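Long-range contacts in dihydrofolate reductase (Coxiella burnetii, PDB 3TQ9), which probably catalyses the NADPH-dependent reduction of 7,8-dihydrofolate to 5,6,7,8-tetrahydrofolate, a step required for glycine, purine and DNA-precursor synthesis: residues N60-Q65 and E72-F77; I6-K11 and I113-N118; G16-L21 and E122-F127. All blocks are in the same frame, centred on the assembly; numbering follows the deposited sequence.

Contact 1: N60-Q65 and E72-F77; sequences NIVITQ and EGCDIF. With NDP (NADPH dihydro-nicotinamide-adenine-dinucleotide phosphate), chain B.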
loop_
_atom_site.group_PDB
_atom_site.type_symbol
_atom_site.label_atom_id
_atom_site.label_comp_id
_atom_site.label_asym_id
_atom_site.label_seq_id
_atom_site.Cartn_x
_atom_site.Cartn_y
_atom_site.Cartn_z
ATOM N N ASN A 60 -1.469 -11.201 6.060
ATOM C CA ASN A 60 -0.403 -10.707 5.231
ATOM C C ASN A 60 -0.371 -11.525 3.967
ATOM O O ASN A 60 -0.247 -12.743 4.031
ATOM C CB ASN A 60 0.931 -10.818 5.948
ATOM C CG ASN A 60 1.098 -9.780 7.020
ATOM O OD1 ASN A 60 1.895 -8.862 6.873
ATOM N ND2 ASN A 60 0.359 -9.920 8.115
ATOM N N ILE A 61 -0.494 -10.858 2.821
ATOM C CA ILE A 61 -0.447 -11.522 1.522
ATOM C C ILE A 61 0.705 -10.943 0.730
ATOM O O ILE A 61 0.750 -9.730 0.506
ATOM C CB ILE A 61 -1.763 -11.337 0.741
ATOM C CG1 ILE A 61 -2.957 -11.763 1.607
ATOM C CG2 ILE A 61 -1.731 -12.138 -0.549
ATOM C CD1 ILE A 61 -4.267 -11.837 0.878
ATOM N N VAL A 62 1.634 -11.803 0.312
ATOM C CA VAL A 62 2.844 -11.370 -0.411
ATOM C C VAL A 62 2.888 -11.886 -1.865
ATOM O O VAL A 62 2.649 -13.072 -2.124
ATOM C CB VAL A 62 4.125 -11.807 0.357
ATOM C CG1 VAL A 62 5.394 -11.406 -0.405
ATOM C CG2 VAL A 62 4.116 -11.220 1.787
ATOM N N ILE A 63 3.201 -10.985 -2.803
ATOM C CA ILE A 63 3.269 -11.313 -4.218
ATOM C C ILE A 63 4.734 -11.454 -4.635
ATOM O O ILE A 63 5.522 -10.522 -4.467
ATOM C CB ILE A 63 2.594 -10.232 -5.105
ATOM C CG1 ILE A 63 1.212 -9.850 -4.565
ATOM C CG2 ILE A 63 2.487 -10.716 -6.552
ATOM C CD1 ILE A 63 0.323 -10.995 -4.263
ATOM N N THR A 64 5.090 -12.628 -5.152
ATOM C CA THR A 64 6.437 -12.898 -5.632
ATOM C C THR A 64 6.350 -13.702 -6.909
ATOM O O THR A 64 5.304 -14.259 -7.213
ATOM C CB THR A 64 7.278 -13.687 -4.606
ATOM O OG1 THR A 64 8.606 -13.875 -5.128
ATOM C CG2 THR A 64 6.646 -15.048 -4.289
ATOM N N GLN A 65 7.448 -13.745 -7.664
ATOM C CA GLN A 65 7.555 -14.660 -8.790
ATOM C C GLN A 65 8.354 -15.905 -8.399
ATOM O O GLN A 65 8.392 -16.869 -9.155
ATOM C CB GLN A 65 8.182 -13.957 -9.997
ATOM C CG GLN A 65 7.325 -12.809 -10.516
ATOM C CD GLN A 65 8.030 -11.917 -11.517
ATOM O OE1 GLN A 65 7.578 -11.779 -12.657
ATOM N NE2 GLN A 65 9.134 -11.284 -11.090
ATOM N N GLU A 72 7.061 -17.291 6.380
ATOM C CA GLU A 72 6.294 -17.706 7.544
ATOM C C GLU A 72 5.363 -16.574 7.981
ATOM O O GLU A 72 5.795 -15.421 8.106
ATOM C CB GLU A 72 7.250 -18.089 8.678
ATOM C CG GLU A 72 6.577 -18.539 9.970
ATOM C CD GLU A 72 7.583 -18.964 11.027
ATOM O OE1 GLU A 72 8.633 -18.291 11.154
ATOM O OE2 GLU A 72 7.324 -19.968 11.732
ATOM N N GLY A 73 4.090 -16.918 8.193
ATOM C CA GLY A 73 3.063 -15.971 8.647
ATOM C C GLY A 73 2.218 -15.351 7.545
ATOM O O GLY A 73 1.164 -14.767 7.827
ATOM N N CYS A 74 2.675 -15.489 6.294
ATOM C CA CYS A 74 2.072 -14.821 5.142
ATOM C C CYS A 74 1.569 -15.813 4.089
ATOM O O CYS A 74 2.083 -16.916 3.987
ATOM C CB CYS A 74 3.114 -13.911 4.479
ATOM S SG CYS A 74 4.051 -12.864 5.608
ATOM N N ASP A 75 0.569 -15.405 3.306
ATOM C CA ASP A 75 0.137 -16.164 2.131
ATOM C C ASP A 75 0.882 -15.632 0.923
ATOM O O ASP A 75 0.992 -14.423 0.752
ATOM C CB ASP A 75 -1.368 -16.020 1.878
ATOM C CG ASP A 75 -2.206 -16.603 2.984
ATOM O OD1 ASP A 75 -1.656 -17.336 3.833
ATOM O OD2 ASP A 75 -3.427 -16.325 3.007
ATOM N N ILE A 76 1.393 -16.541 0.096
ATOM C CA ILE A 76 2.126 -16.184 -1.119
ATOM C C ILE A 76 1.240 -16.371 -2.332
ATOM O O ILE A 76 0.590 -17.397 -2.467
ATOM C CB ILE A 76 3.342 -17.088 -1.331
ATOM C CG1 ILE A 76 4.251 -17.085 -0.098
ATOM C CG2 ILE A 76 4.106 -16.658 -2.580
ATOM C CD1 ILE A 76 4.934 -15.782 0.149
ATOM N N PHE A 77 1.219 -15.380 -3.214
ATOM C CA PHE A 77 0.573 -15.523 -4.516
ATOM C C PHE A 77 1.545 -15.102 -5.605
ATOM O O PHE A 77 2.450 -14.305 -5.367
ATOM C CB PHE A 77 -0.700 -14.684 -4.589
ATOM C CG PHE A 77 -1.838 -15.218 -3.756
ATOM C CD1 PHE A 77 -2.737 -16.132 -4.288
ATOM C CD2 PHE A 77 -2.027 -14.778 -2.454
ATOM C CE1 PHE A 77 -3.798 -16.608 -3.529
ATOM C CE2 PHE A 77 -3.078 -15.245 -1.687
ATOM C CZ PHE A 77 -3.969 -16.163 -2.224
HETATM P PA NDP B . 7.615 -3.898 -4.240
HETATM O O1A NDP B . 6.588 -3.505 -5.258
HETATM O O2A NDP B . 7.291 -3.739 -2.785
HETATM O O5B NDP B . 7.952 -5.429 -4.495
HETATM C C5B NDP B . 8.516 -5.803 -5.749
HETATM C C4B NDP B . 8.513 -7.317 -5.865
HETATM O O4B NDP B . 7.165 -7.788 -5.806
HETATM C C3B NDP B . 9.049 -7.868 -7.178
HETATM O O3B NDP B . 10.466 -7.994 -7.210
HETATM C C2B NDP B . 8.396 -9.219 -7.213
HETATM O O2B NDP B . 9.025 -10.074 -6.263
HETATM C C1B NDP B . 7.009 -8.912 -6.676
HETATM N N9A NDP B . 6.012 -8.559 -7.699
HETATM C C8A NDP B . 5.604 -7.323 -8.021
HETATM N N7A NDP B . 4.663 -7.374 -8.997
HETATM C C5A NDP B . 4.463 -8.672 -9.292
HETATM C C6A NDP B . 3.619 -9.437 -10.218
HETATM N N6A NDP B . 2.761 -8.807 -11.054
HETATM N N1A NDP B . 3.722 -10.782 -10.204
HETATM C C2A NDP B . 4.568 -11.419 -9.380
HETATM N N3A NDP B . 5.354 -10.774 -8.522
HETATM C C4A NDP B . 5.351 -9.437 -8.436
HETATM O O3 NDP B . 9.052 -3.227 -4.527
HETATM P PN NDP B . 9.429 -1.653 -4.588
HETATM O O1N NDP B . 8.784 -0.968 -5.767
HETATM O O2N NDP B . 10.924 -1.618 -4.473
HETATM O O5D NDP B . 8.822 -1.030 -3.256
HETATM C C5D NDP B . 9.541 -1.134 -2.033
HETATM C C4D NDP B . 9.927 0.270 -1.630
HETATM O O4D NDP B . 8.740 1.034 -1.412
HETATM C C3D NDP B . 10.682 0.252 -0.319
HETATM O O3D NDP B . 11.542 1.393 -0.244
HETATM C C2D NDP B . 9.574 0.366 0.698
HETATM O O2D NDP B . 10.091 0.793 1.964
HETATM C C1D NDP B . 8.663 1.368 -0.017
HETATM N N1N NDP B . 7.255 1.348 0.371
HETATM C C2N NDP B . 6.712 2.512 0.733
HETATM C C3N NDP B . 5.393 2.610 1.102
HETATM C C7N NDP B . 4.820 3.926 1.499
HETATM O O7N NDP B . 3.653 3.990 1.815
HETATM N N7N NDP B . 5.600 5.000 1.518
HETATM C C4N NDP B . 4.559 1.365 1.079
HETATM C C5N NDP B . 5.220 0.135 0.679
HETATM C C6N NDP B . 6.562 0.196 0.328
HETATM P P2B NDP B . 10.176 -11.148 -6.554
HETATM O O1X NDP B . 11.333 -10.218 -6.767
HETATM O O2X NDP B . 10.308 -11.957 -5.287
HETATM O O3X NDP B . 9.701 -11.970 -7.718
#

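Contact 2: I6-K11 and I113-N118; sequences IAAMDK and ILTIIN. With MTX (methotrexate), chain C.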
loop_
_atom_site.group_PDB
_atom_site.type_symbol
_atom_site.label_atom_id
_atom_site.label_comp_id
_atom_site.label_asym_id
_atom_site.label_seq_id
_atom_site.Cartn_x
_atom_site.Cartn_y
_atom_site.Cartn_z
ATOM N N ILE A 6 -3.332 2.169 0.024
ATOM C CA ILE A 6 -2.904 3.028 1.123
ATOM C C ILE A 6 -1.407 3.300 0.951
ATOM O O ILE A 6 -0.610 2.369 0.815
ATOM C CB ILE A 6 -3.239 2.398 2.521
ATOM C CG1 ILE A 6 -2.996 3.403 3.652
ATOM C CG2 ILE A 6 -2.459 1.108 2.775
ATOM C CD1 ILE A 6 -3.562 2.955 4.977
ATOM N N ALA A 7 -1.027 4.573 0.906
ATOM C CA ALA A 7 0.378 4.934 0.692
ATOM C C ALA A 7 0.726 6.192 1.462
ATOM O O ALA A 7 -0.125 7.057 1.642
ATOM C CB ALA A 7 0.657 5.124 -0.785
ATOM N N ALA A 8 1.964 6.259 1.955
ATOM C CA ALA A 8 2.530 7.485 2.498
ATOM C C ALA A 8 3.570 7.974 1.502
ATOM O O ALA A 8 4.415 7.197 1.046
ATOM C CB ALA A 8 3.162 7.239 3.849
ATOM N N MET A 9 3.497 9.256 1.157
ATOM C CA MET A 9 4.338 9.829 0.108
ATOM C C MET A 9 4.576 11.302 0.374
ATOM O O MET A 9 3.761 11.940 1.026
ATOM C CB MET A 9 3.647 9.667 -1.249
ATOM C CG MET A 9 2.432 10.581 -1.440
ATOM S SD MET A 9 1.536 10.265 -2.951
ATOM C CE MET A 9 0.910 8.623 -2.597
ATOM N N ASP A 10 5.679 11.844 -0.137
ATOM C CA ASP A 10 5.950 13.286 -0.023
ATOM C C ASP A 10 5.359 14.053 -1.219
ATOM O O ASP A 10 4.617 13.482 -2.017
ATOM C CB ASP A 10 7.456 13.548 0.160
ATOM C CG ASP A 10 8.262 13.349 -1.116
ATOM O OD1 ASP A 10 7.669 13.106 -2.183
ATOM O OD2 ASP A 10 9.505 13.437 -1.048
ATOM N N LYS A 11 5.682 15.339 -1.340
ATOM C CA LYS A 11 5.121 16.180 -2.404
ATOM C C LYS A 11 5.588 15.796 -3.808
ATOM O O LYS A 11 4.972 16.208 -4.787
ATOM C CB LYS A 11 5.406 17.670 -2.137
ATOM C CG LYS A 11 6.880 18.091 -2.220
ATOM C CD LYS A 11 7.241 19.154 -1.166
ATOM C CE LYS A 11 6.857 20.577 -1.570
ATOM N NZ LYS A 11 8.052 21.474 -1.687
ATOM N N ILE A 113 -6.156 5.848 0.033
ATOM C CA ILE A 113 -5.942 6.515 1.313
ATOM C C ILE A 113 -4.493 6.957 1.363
ATOM O O ILE A 113 -3.597 6.144 1.599
ATOM C CB ILE A 113 -6.252 5.593 2.496
ATOM C CG1 ILE A 113 -7.677 5.060 2.359
ATOM C CG2 ILE A 113 -6.059 6.341 3.821
ATOM C CD1 ILE A 113 -8.225 4.411 3.606
ATOM N N LEU A 114 -4.271 8.250 1.140
ATOM C CA LEU A 114 -2.920 8.775 0.922
ATOM C C LEU A 114 -2.460 9.766 2.001
ATOM O O LEU A 114 -3.149 10.752 2.280
ATOM C CB LEU A 114 -2.847 9.455 -0.450
ATOM C CG LEU A 114 -3.299 8.634 -1.661
ATOM C CD1 LEU A 114 -3.261 9.509 -2.911
ATOM C CD2 LEU A 114 -2.442 7.368 -1.825
ATOM N N THR A 115 -1.297 9.496 2.600
ATOM C CA THR A 115 -0.626 10.458 3.472
ATOM C C THR A 115 0.385 11.213 2.616
ATOM O O THR A 115 1.349 10.618 2.139
ATOM C CB THR A 115 0.107 9.771 4.654
ATOM O OG1 THR A 115 -0.770 8.837 5.298
ATOM C CG2 THR A 115 0.584 10.803 5.684
ATOM N N ILE A 116 0.152 12.507 2.394
ATOM C CA ILE A 116 1.068 13.333 1.599
ATOM C C ILE A 116 1.860 14.250 2.512
ATOM O O ILE A 116 1.304 15.169 3.107
ATOM C CB ILE A 116 0.338 14.176 0.543
ATOM C CG1 ILE A 116 -0.528 13.276 -0.340
ATOM C CG2 ILE A 116 1.348 14.929 -0.314
ATOM C CD1 ILE A 116 -1.590 14.017 -1.104
ATOM N N ILE A 117 3.162 13.991 2.604
ATOM C CA ILE A 117 4.064 14.698 3.515
ATOM C C ILE A 117 4.627 15.965 2.856
ATOM O O ILE A 117 5.170 15.905 1.754
ATOM C CB ILE A 117 5.235 13.774 3.923
ATOM C CG1 ILE A 117 4.708 12.519 4.630
ATOM C CG2 ILE A 117 6.216 14.514 4.809
ATOM C CD1 ILE A 117 5.644 11.334 4.553
ATOM N N ASN A 118 4.510 17.107 3.532
ATOM C CA ASN A 118 4.931 18.385 2.952
ATOM C C ASN A 118 6.442 18.577 3.082
ATOM O O ASN A 118 6.904 19.325 3.933
ATOM C CB ASN A 118 4.168 19.545 3.614
ATOM C CG ASN A 118 4.332 20.875 2.871
ATOM O OD1 ASN A 118 4.803 20.921 1.733
ATOM N ND2 ASN A 118 3.927 21.964 3.519
HETATM N N1 MTX C . 2.230 4.440 5.582
HETATM C C2 MTX C . 1.012 4.523 4.930
HETATM N NA2 MTX C . 0.208 5.548 5.157
HETATM N N3 MTX C . 0.624 3.546 4.033
HETATM C C4 MTX C . 1.438 2.465 3.774
HETATM N NA4 MTX C . 1.051 1.531 2.908
HETATM C C4A MTX C . 2.663 2.368 4.423
HETATM N N5 MTX C . 3.486 1.288 4.171
HETATM C C6 MTX C . 4.692 1.181 4.812
HETATM C C7 MTX C . 5.100 2.166 5.721
HETATM N N8 MTX C . 4.279 3.253 5.985
HETATM C C8A MTX C . 3.060 3.360 5.335
HETATM C C9 MTX C . 5.539 -0.022 4.498
HETATM N N10 MTX C . 6.460 -0.308 5.585
HETATM C CM MTX C . 7.900 -0.195 5.275
HETATM C C11 MTX C . 5.189 -0.855 9.581
HETATM C C12 MTX C . 6.522 -0.616 9.294
HETATM C C13 MTX C . 6.935 -0.431 7.980
HETATM C C14 MTX C . 6.012 -0.495 6.934
HETATM C C15 MTX C . 4.672 -0.744 7.236
HETATM C C16 MTX C . 4.264 -0.923 8.554
HETATM C C MTX C . 4.775 -1.047 11.009
HETATM O O MTX C . 5.758 -1.416 11.953
HETATM N N MTX C . 3.504 -0.879 11.364
HETATM C CA MTX C . 2.954 -1.610 12.489
HETATM C CT MTX C . 1.506 -1.886 12.299
HETATM O O1 MTX C . 0.888 -1.338 11.368
HETATM O O2 MTX C . 0.918 -2.679 13.069
HETATM C CB MTX C . 3.153 -0.879 13.814
HETATM C CG MTX C . 3.216 0.633 13.672
HETATM C CD MTX C . 3.426 1.214 15.048
HETATM O OE1 MTX C . 2.442 1.666 15.689
HETATM O OE2 MTX C . 4.580 1.240 15.557
#

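Contact 3: G16-L21 and E122-F127; sequences GRNNEL and EGDVYF. With NDP (NADPH dihydro-nicotinamide-adenine-dinucleotide phosphate), chain B.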
loop_
_atom_site.group_PDB
_atom_site.type_symbol
_atom_site.label_atom_id
_atom_site.label_comp_id
_atom_site.label_asym_id
_atom_site.label_seq_id
_atom_site.Cartn_x
_atom_site.Cartn_y
_atom_site.Cartn_z
ATOM N N GLY A 16 9.975 5.489 -1.084
ATOM C CA GLY A 16 11.078 4.640 -0.612
ATOM C C GLY A 16 12.482 5.110 -0.961
ATOM O O GLY A 16 12.663 6.057 -1.723
ATOM N N ARG A 17 13.476 4.429 -0.389
ATOM C CA ARG A 17 14.895 4.724 -0.606
ATOM C C ARG A 17 15.713 3.542 -0.094
ATOM O O ARG A 17 15.600 3.182 1.072
ATOM C CB ARG A 17 15.294 5.997 0.152
ATOM C CG ARG A 17 16.779 6.369 0.090
ATOM C CD ARG A 17 17.122 7.483 1.083
ATOM N NE ARG A 17 16.952 7.034 2.465
ATOM C CZ ARG A 17 17.925 6.876 3.365
ATOM N NH1 ARG A 17 19.199 7.156 3.087
ATOM N NH2 ARG A 17 17.608 6.445 4.582
ATOM N N ASN A 18 16.532 2.937 -0.954
ATOM C CA ASN A 18 17.365 1.789 -0.561
ATOM C C ASN A 18 16.544 0.732 0.180
ATOM O O ASN A 18 16.997 0.141 1.158
ATOM C CB ASN A 18 18.561 2.247 0.294
ATOM C CG ASN A 18 19.616 3.006 -0.514
ATOM O OD1 ASN A 18 19.621 2.973 -1.745
ATOM N ND2 ASN A 18 20.520 3.685 0.184
ATOM N N ASN A 19 15.326 0.524 -0.306
ATOM C CA ASN A 19 14.370 -0.436 0.248
ATOM C C ASN A 19 13.921 -0.165 1.692
ATOM O O ASN A 19 13.431 -1.064 2.382
ATOM C CB ASN A 19 14.889 -1.872 0.099
ATOM C CG ASN A 19 13.763 -2.882 -0.079
ATOM O OD1 ASN A 19 12.843 -2.673 -0.872
ATOM N ND2 ASN A 19 13.829 -3.980 0.661
ATOM N N GLU A 20 14.058 1.081 2.128
ATOM C CA GLU A 20 13.499 1.530 3.404
ATOM C C GLU A 20 12.552 2.686 3.107
ATOM O O GLU A 20 12.343 3.034 1.948
ATOM C CB GLU A 20 14.605 2.007 4.346
ATOM C CG GLU A 20 15.780 1.051 4.499
ATOM C CD GLU A 20 16.999 1.712 5.117
ATOM O OE1 GLU A 20 17.219 2.931 4.901
ATOM O OE2 GLU A 20 17.749 1.002 5.814
ATOM N N LEU A 21 11.990 3.284 4.152
ATOM C CA LEU A 21 11.228 4.515 3.997
ATOM C C LEU A 21 12.203 5.686 4.134
ATOM O O LEU A 21 13.223 5.552 4.804
ATOM C CB LEU A 21 10.135 4.616 5.060
ATOM C CG LEU A 21 9.114 3.484 5.210
ATOM C CD1 LEU A 21 8.547 3.511 6.625
ATOM C CD2 LEU A 21 7.999 3.575 4.199
ATOM N N GLU A 122 15.284 12.668 -0.332
ATOM C CA GLU A 122 16.015 11.912 -1.358
ATOM C C GLU A 122 15.557 10.446 -1.374
ATOM O O GLU A 122 15.399 9.831 -0.314
ATOM C CB GLU A 122 17.528 11.986 -1.133
ATOM C CG GLU A 122 18.189 13.248 -1.695
ATOM C CD GLU A 122 18.034 14.475 -0.799
ATOM O OE1 GLU A 122 17.093 14.523 0.025
ATOM O OE2 GLU A 122 18.862 15.399 -0.928
ATOM N N GLY A 123 15.351 9.899 -2.574
ATOM C CA GLY A 123 14.948 8.499 -2.729
ATOM C C GLY A 123 14.938 7.992 -4.163
ATOM O O GLY A 123 15.258 8.725 -5.093
ATOM N N ASP A 124 14.545 6.733 -4.338
ATOM C CA ASP A 124 14.619 6.086 -5.651
ATOM C C ASP A 124 13.356 5.334 -6.118
ATOM O O ASP A 124 13.328 4.849 -7.250
ATOM C CB ASP A 124 15.834 5.149 -5.694
ATOM C CG ASP A 124 15.815 4.104 -4.587
ATOM O OD1 ASP A 124 14.739 3.817 -4.021
ATOM O OD2 ASP A 124 16.895 3.561 -4.285
ATOM N N VAL A 125 12.330 5.221 -5.272
ATOM C CA VAL A 125 11.050 4.638 -5.701
ATOM C C VAL A 125 9.908 5.625 -5.433
ATOM O O VAL A 125 9.972 6.417 -4.487
ATOM C CB VAL A 125 10.765 3.251 -5.049
ATOM C CG1 VAL A 125 12.067 2.508 -4.767
ATOM C CG2 VAL A 125 9.957 3.399 -3.784
ATOM N N TYR A 126 8.880 5.571 -6.283
ATOM C CA TYR A 126 7.801 6.567 -6.291
ATOM C C TYR A 126 6.432 5.914 -6.400
ATOM O O TYR A 126 6.303 4.797 -6.914
ATOM C CB TYR A 126 7.982 7.540 -7.462
ATOM C CG TYR A 126 9.147 8.492 -7.301
ATOM C CD1 TYR A 126 8.965 9.755 -6.744
ATOM C CD2 TYR A 126 10.429 8.130 -7.696
ATOM C CE1 TYR A 126 10.031 10.637 -6.586
ATOM C CE2 TYR A 126 11.505 9.004 -7.541
ATOM C CZ TYR A 126 11.297 10.254 -6.986
ATOM O OH TYR A 126 12.359 11.121 -6.830
ATOM N N PHE A 127 5.418 6.620 -5.905
ATOM C CA PHE A 127 4.026 6.210 -6.079
ATOM C C PHE A 127 3.586 6.733 -7.438
ATOM O O PHE A 127 3.827 7.897 -7.757
ATOM C CB PHE A 127 3.153 6.797 -4.968
ATOM C CG PHE A 127 1.717 6.370 -5.021
ATOM C CD1 PHE A 127 1.237 5.399 -4.167
ATOM C CD2 PHE A 127 0.836 6.953 -5.915
ATOM C CE1 PHE A 127 -0.088 5.016 -4.207
ATOM C CE2 PHE A 127 -0.491 6.572 -5.962
ATOM C CZ PHE A 127 -0.955 5.608 -5.109
HETATM P PA NDP B . 7.615 -3.898 -4.240
HETATM O O1A NDP B . 6.588 -3.505 -5.258
HETATM O O2A NDP B . 7.291 -3.739 -2.785
HETATM O O5B NDP B . 7.952 -5.429 -4.495
HETATM C C5B NDP B . 8.516 -5.803 -5.749
HETATM C C4B NDP B . 8.513 -7.317 -5.865
HETATM O O4B NDP B . 7.165 -7.788 -5.806
HETATM C C3B NDP B . 9.049 -7.868 -7.178
HETATM O O3B NDP B . 10.466 -7.994 -7.210
HETATM C C2B NDP B . 8.396 -9.219 -7.213
HETATM O O2B NDP B . 9.025 -10.074 -6.263
HETATM C C1B NDP B . 7.009 -8.912 -6.676
HETATM N N9A NDP B . 6.012 -8.559 -7.699
HETATM C C8A NDP B . 5.604 -7.323 -8.021
HETATM N N7A NDP B . 4.663 -7.374 -8.997
HETATM C C5A NDP B . 4.463 -8.672 -9.292
HETATM C C6A NDP B . 3.619 -9.437 -10.218
HETATM N N6A NDP B . 2.761 -8.807 -11.054
HETATM N N1A NDP B . 3.722 -10.782 -10.204
HETATM C C2A NDP B . 4.568 -11.419 -9.380
HETATM N N3A NDP B . 5.354 -10.774 -8.522
HETATM C C4A NDP B . 5.351 -9.437 -8.436
HETATM O O3 NDP B . 9.052 -3.227 -4.527
HETATM P PN NDP B . 9.429 -1.653 -4.588
HETATM O O1N NDP B . 8.784 -0.968 -5.767
HETATM O O2N NDP B . 10.924 -1.618 -4.473
HETATM O O5D NDP B . 8.822 -1.030 -3.256
HETATM C C5D NDP B . 9.541 -1.134 -2.033
HETATM C C4D NDP B . 9.927 0.270 -1.630
HETATM O O4D NDP B . 8.740 1.034 -1.412
HETATM C C3D NDP B . 10.682 0.252 -0.319
HETATM O O3D NDP B . 11.542 1.393 -0.244
HETATM C C2D NDP B . 9.574 0.366 0.698
HETATM O O2D NDP B . 10.091 0.793 1.964
HETATM C C1D NDP B . 8.663 1.368 -0.017
HETATM N N1N NDP B . 7.255 1.348 0.371
HETATM C C2N NDP B . 6.712 2.512 0.733
HETATM C C3N NDP B . 5.393 2.610 1.102
HETATM C C7N NDP B . 4.820 3.926 1.499
HETATM O O7N NDP B . 3.653 3.990 1.815
HETATM N N7N NDP B . 5.600 5.000 1.518
HETATM C C4N NDP B . 4.559 1.365 1.079
HETATM C C5N NDP B . 5.220 0.135 0.679
HETATM C C6N NDP B . 6.562 0.196 0.328
HETATM P P2B NDP B . 10.176 -11.148 -6.554
HETATM O O1X NDP B . 11.333 -10.218 -6.767
HETATM O O2X NDP B . 10.308 -11.957 -5.287
HETATM O O3X NDP B . 9.701 -11.970 -7.718
#

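Contact 1: N60-Q65 and E72-F77
Ile61 and Phe77 meet through a methyl group set against the edge of the ring: Ile61 CG2, close to the ring plane, comes within 3.3 Å of Phe77 CD2. Ile63 approaches the same side chain nearer its root, its CD1 methyl lying 3.8 Å from Phe77 CB. Helix 80-86 covers this apolar patch through Ala83 and Ala86. On the other face of the sheet the tightest spot is between Thr64 and Ile76, whose CG2 methyls are pressed to 3.5 Å. Here Thr64 has its OG1 anti to the backbone N (chi1 -178°), a rotation that gives CG2 to the isoleucine and turns the hydroxyl to NADPH.

Beneath these side chains run two neighbouring parallel strands at one edge of the central dihydrofolate reductase sheet, with 74-77 outermost and 59-63 next to it, followed inward by strand 40-44. The intervening chain contains no helix. Four backbone hydrogen bonds join the pair, donated alternately by the two segments; the shortest, from Val62 N to Asp75 O, is 2.7 Å long and almost straight (170°).

Packing thins toward the start of 74-77. Gly73 is exposed, with backbone angles suited to a residue lacking CB, and Asp75, only partly covered, directs OD2 into a salt bridge with Arg59. Nearby, Cys74 SG still rests against Asn60 CB at 3.7 Å, whereas the amide of Asn60 turns away to the carbonyl of Leu55. Ile63, the last residue of strand 59-63, sets its CG2 3.5 Å from N3A of the NADPH adenine. Just past it the chain grips the 2'-phosphate of the cofactor: Thr64 OG1 donates to O2X at 2.6 Å and Gln65 N to O3X at 2.9 Å.

Contact 2: I6-K11 and I113-N118
Met9 and Leu114 are brought together by a folded methionine: CG stands between the backbone N and the carbonyl carbon (chi1 72°), and a second bend at chi3 (66°) carries CE round to Leu114 CD2, 3.7 Å away. Leu114 holds its CG beside its own backbone N, and the same CD2 also reaches the methyl of Ala7. Farther along this face the Met9 chain runs alongside Ile116, CG toward CG1 at 4.2 Å. Phe127 and Trp130 extend the hydrophobic layer.

The two strands are central, parallel members of the dihydrofolate reductase sheet, adjacent in space though about a hundred residues apart in sequence. Hydrogen bonds link them in both directions. That from Met9 N to Thr115 O is 2.7 Å long, with the donor nearly on the carbonyl axis, and Ile117 N returns one to Met9 O at 2.7 Å.

On the opposite face Ile6, Ala8 and Thr115 border methotrexate, while Ile113 packs under helix 26-36. Ile6 O accepts a hydrogen bond from the pteridine amino group NA4 at 2.8 Å, and Ala8 CB lies 3.4 Å from N1 of the same ring. Thr115 CB packs on Ala8 CB at 4.0 Å, while its OG1, hydrogen-bonded to Asp28 OD1, comes within 3.4 Å of NA2. Asp28 OD1 also hydrogen-bonds methotrexate, so Thr115 both borders the inhibitor and probably helps position that carboxylate. The carbonyl of Ala8 serves the cofactor instead, accepting a hydrogen bond from the carboxamide N7N of NADPH.

Contact 3: G16-L21 and E122-F127
Gly16 and Val125 form an antiparallel hydrogen-bonded pair, with Val125 CG2 only 3.4 Å from Gly16 N. The same methyl approaches the nicotinamide ribose of NADPH, whose O3D lies 3.3 Å from Gly16 CA; methyl and hydroxyl thus pack directly on the bare glycine backbone. Asp124 N donates to Gly16 O at 3.3 Å, from a position tilted 30° out of the carbonyl plane. The Asp124 carboxylate reaches across to the turn that follows Gly16, where Asn18 N makes a weak hydrogen bond to OD2 at 3.4 Å. Beside it, the aliphatic part of Arg17 lies along the backbone of the other segment, with CD 3.2 Å from Glu122 O.

Pairing of strands 14-16 and 125-126, including a Val125-Ile15 backbone bond, places Gly16 and Val125. A type I' turn from Arg17 to Glu20 positions Arg17 and Asn18, and presents Glu20 O to the cofactor, whose O3D hydroxyl donates a hydrogen bond to that carbonyl at 2.9 Å. Farther out, Asn19 O accepts from Ser50 OG, which also hydrogen-bonds NADPH. Such pairing of the active-site loop after strand 2-10 with the FG loop is consistent with the closed state known from the Escherichia coli enzyme.

Overall arrangement
Contacts 1 and 2 belong to the same eight-stranded sheet, with centres 25 Å apart on opposite sides of the chain's centre: contact 1 at one edge, contact 2 in the interior. Contact 3 lies outside that sheet, its centre 13 Å from that of contact 2, and touches it where Phe127 packs on Ala7, Met9 and Leu114. Along the chain, contact 1 is nested within the loops closed by both others, whose segments alternate. NADPH spans all three: its 2'-phosphate and adenine meet contact 1, its carboxamide contact 2 and its nicotinamide ribose contact 3. Methotrexate touches contact 2 and Leu21 of contact 3, so sheet and loops together bring the nicotinamide beside the pteridine site.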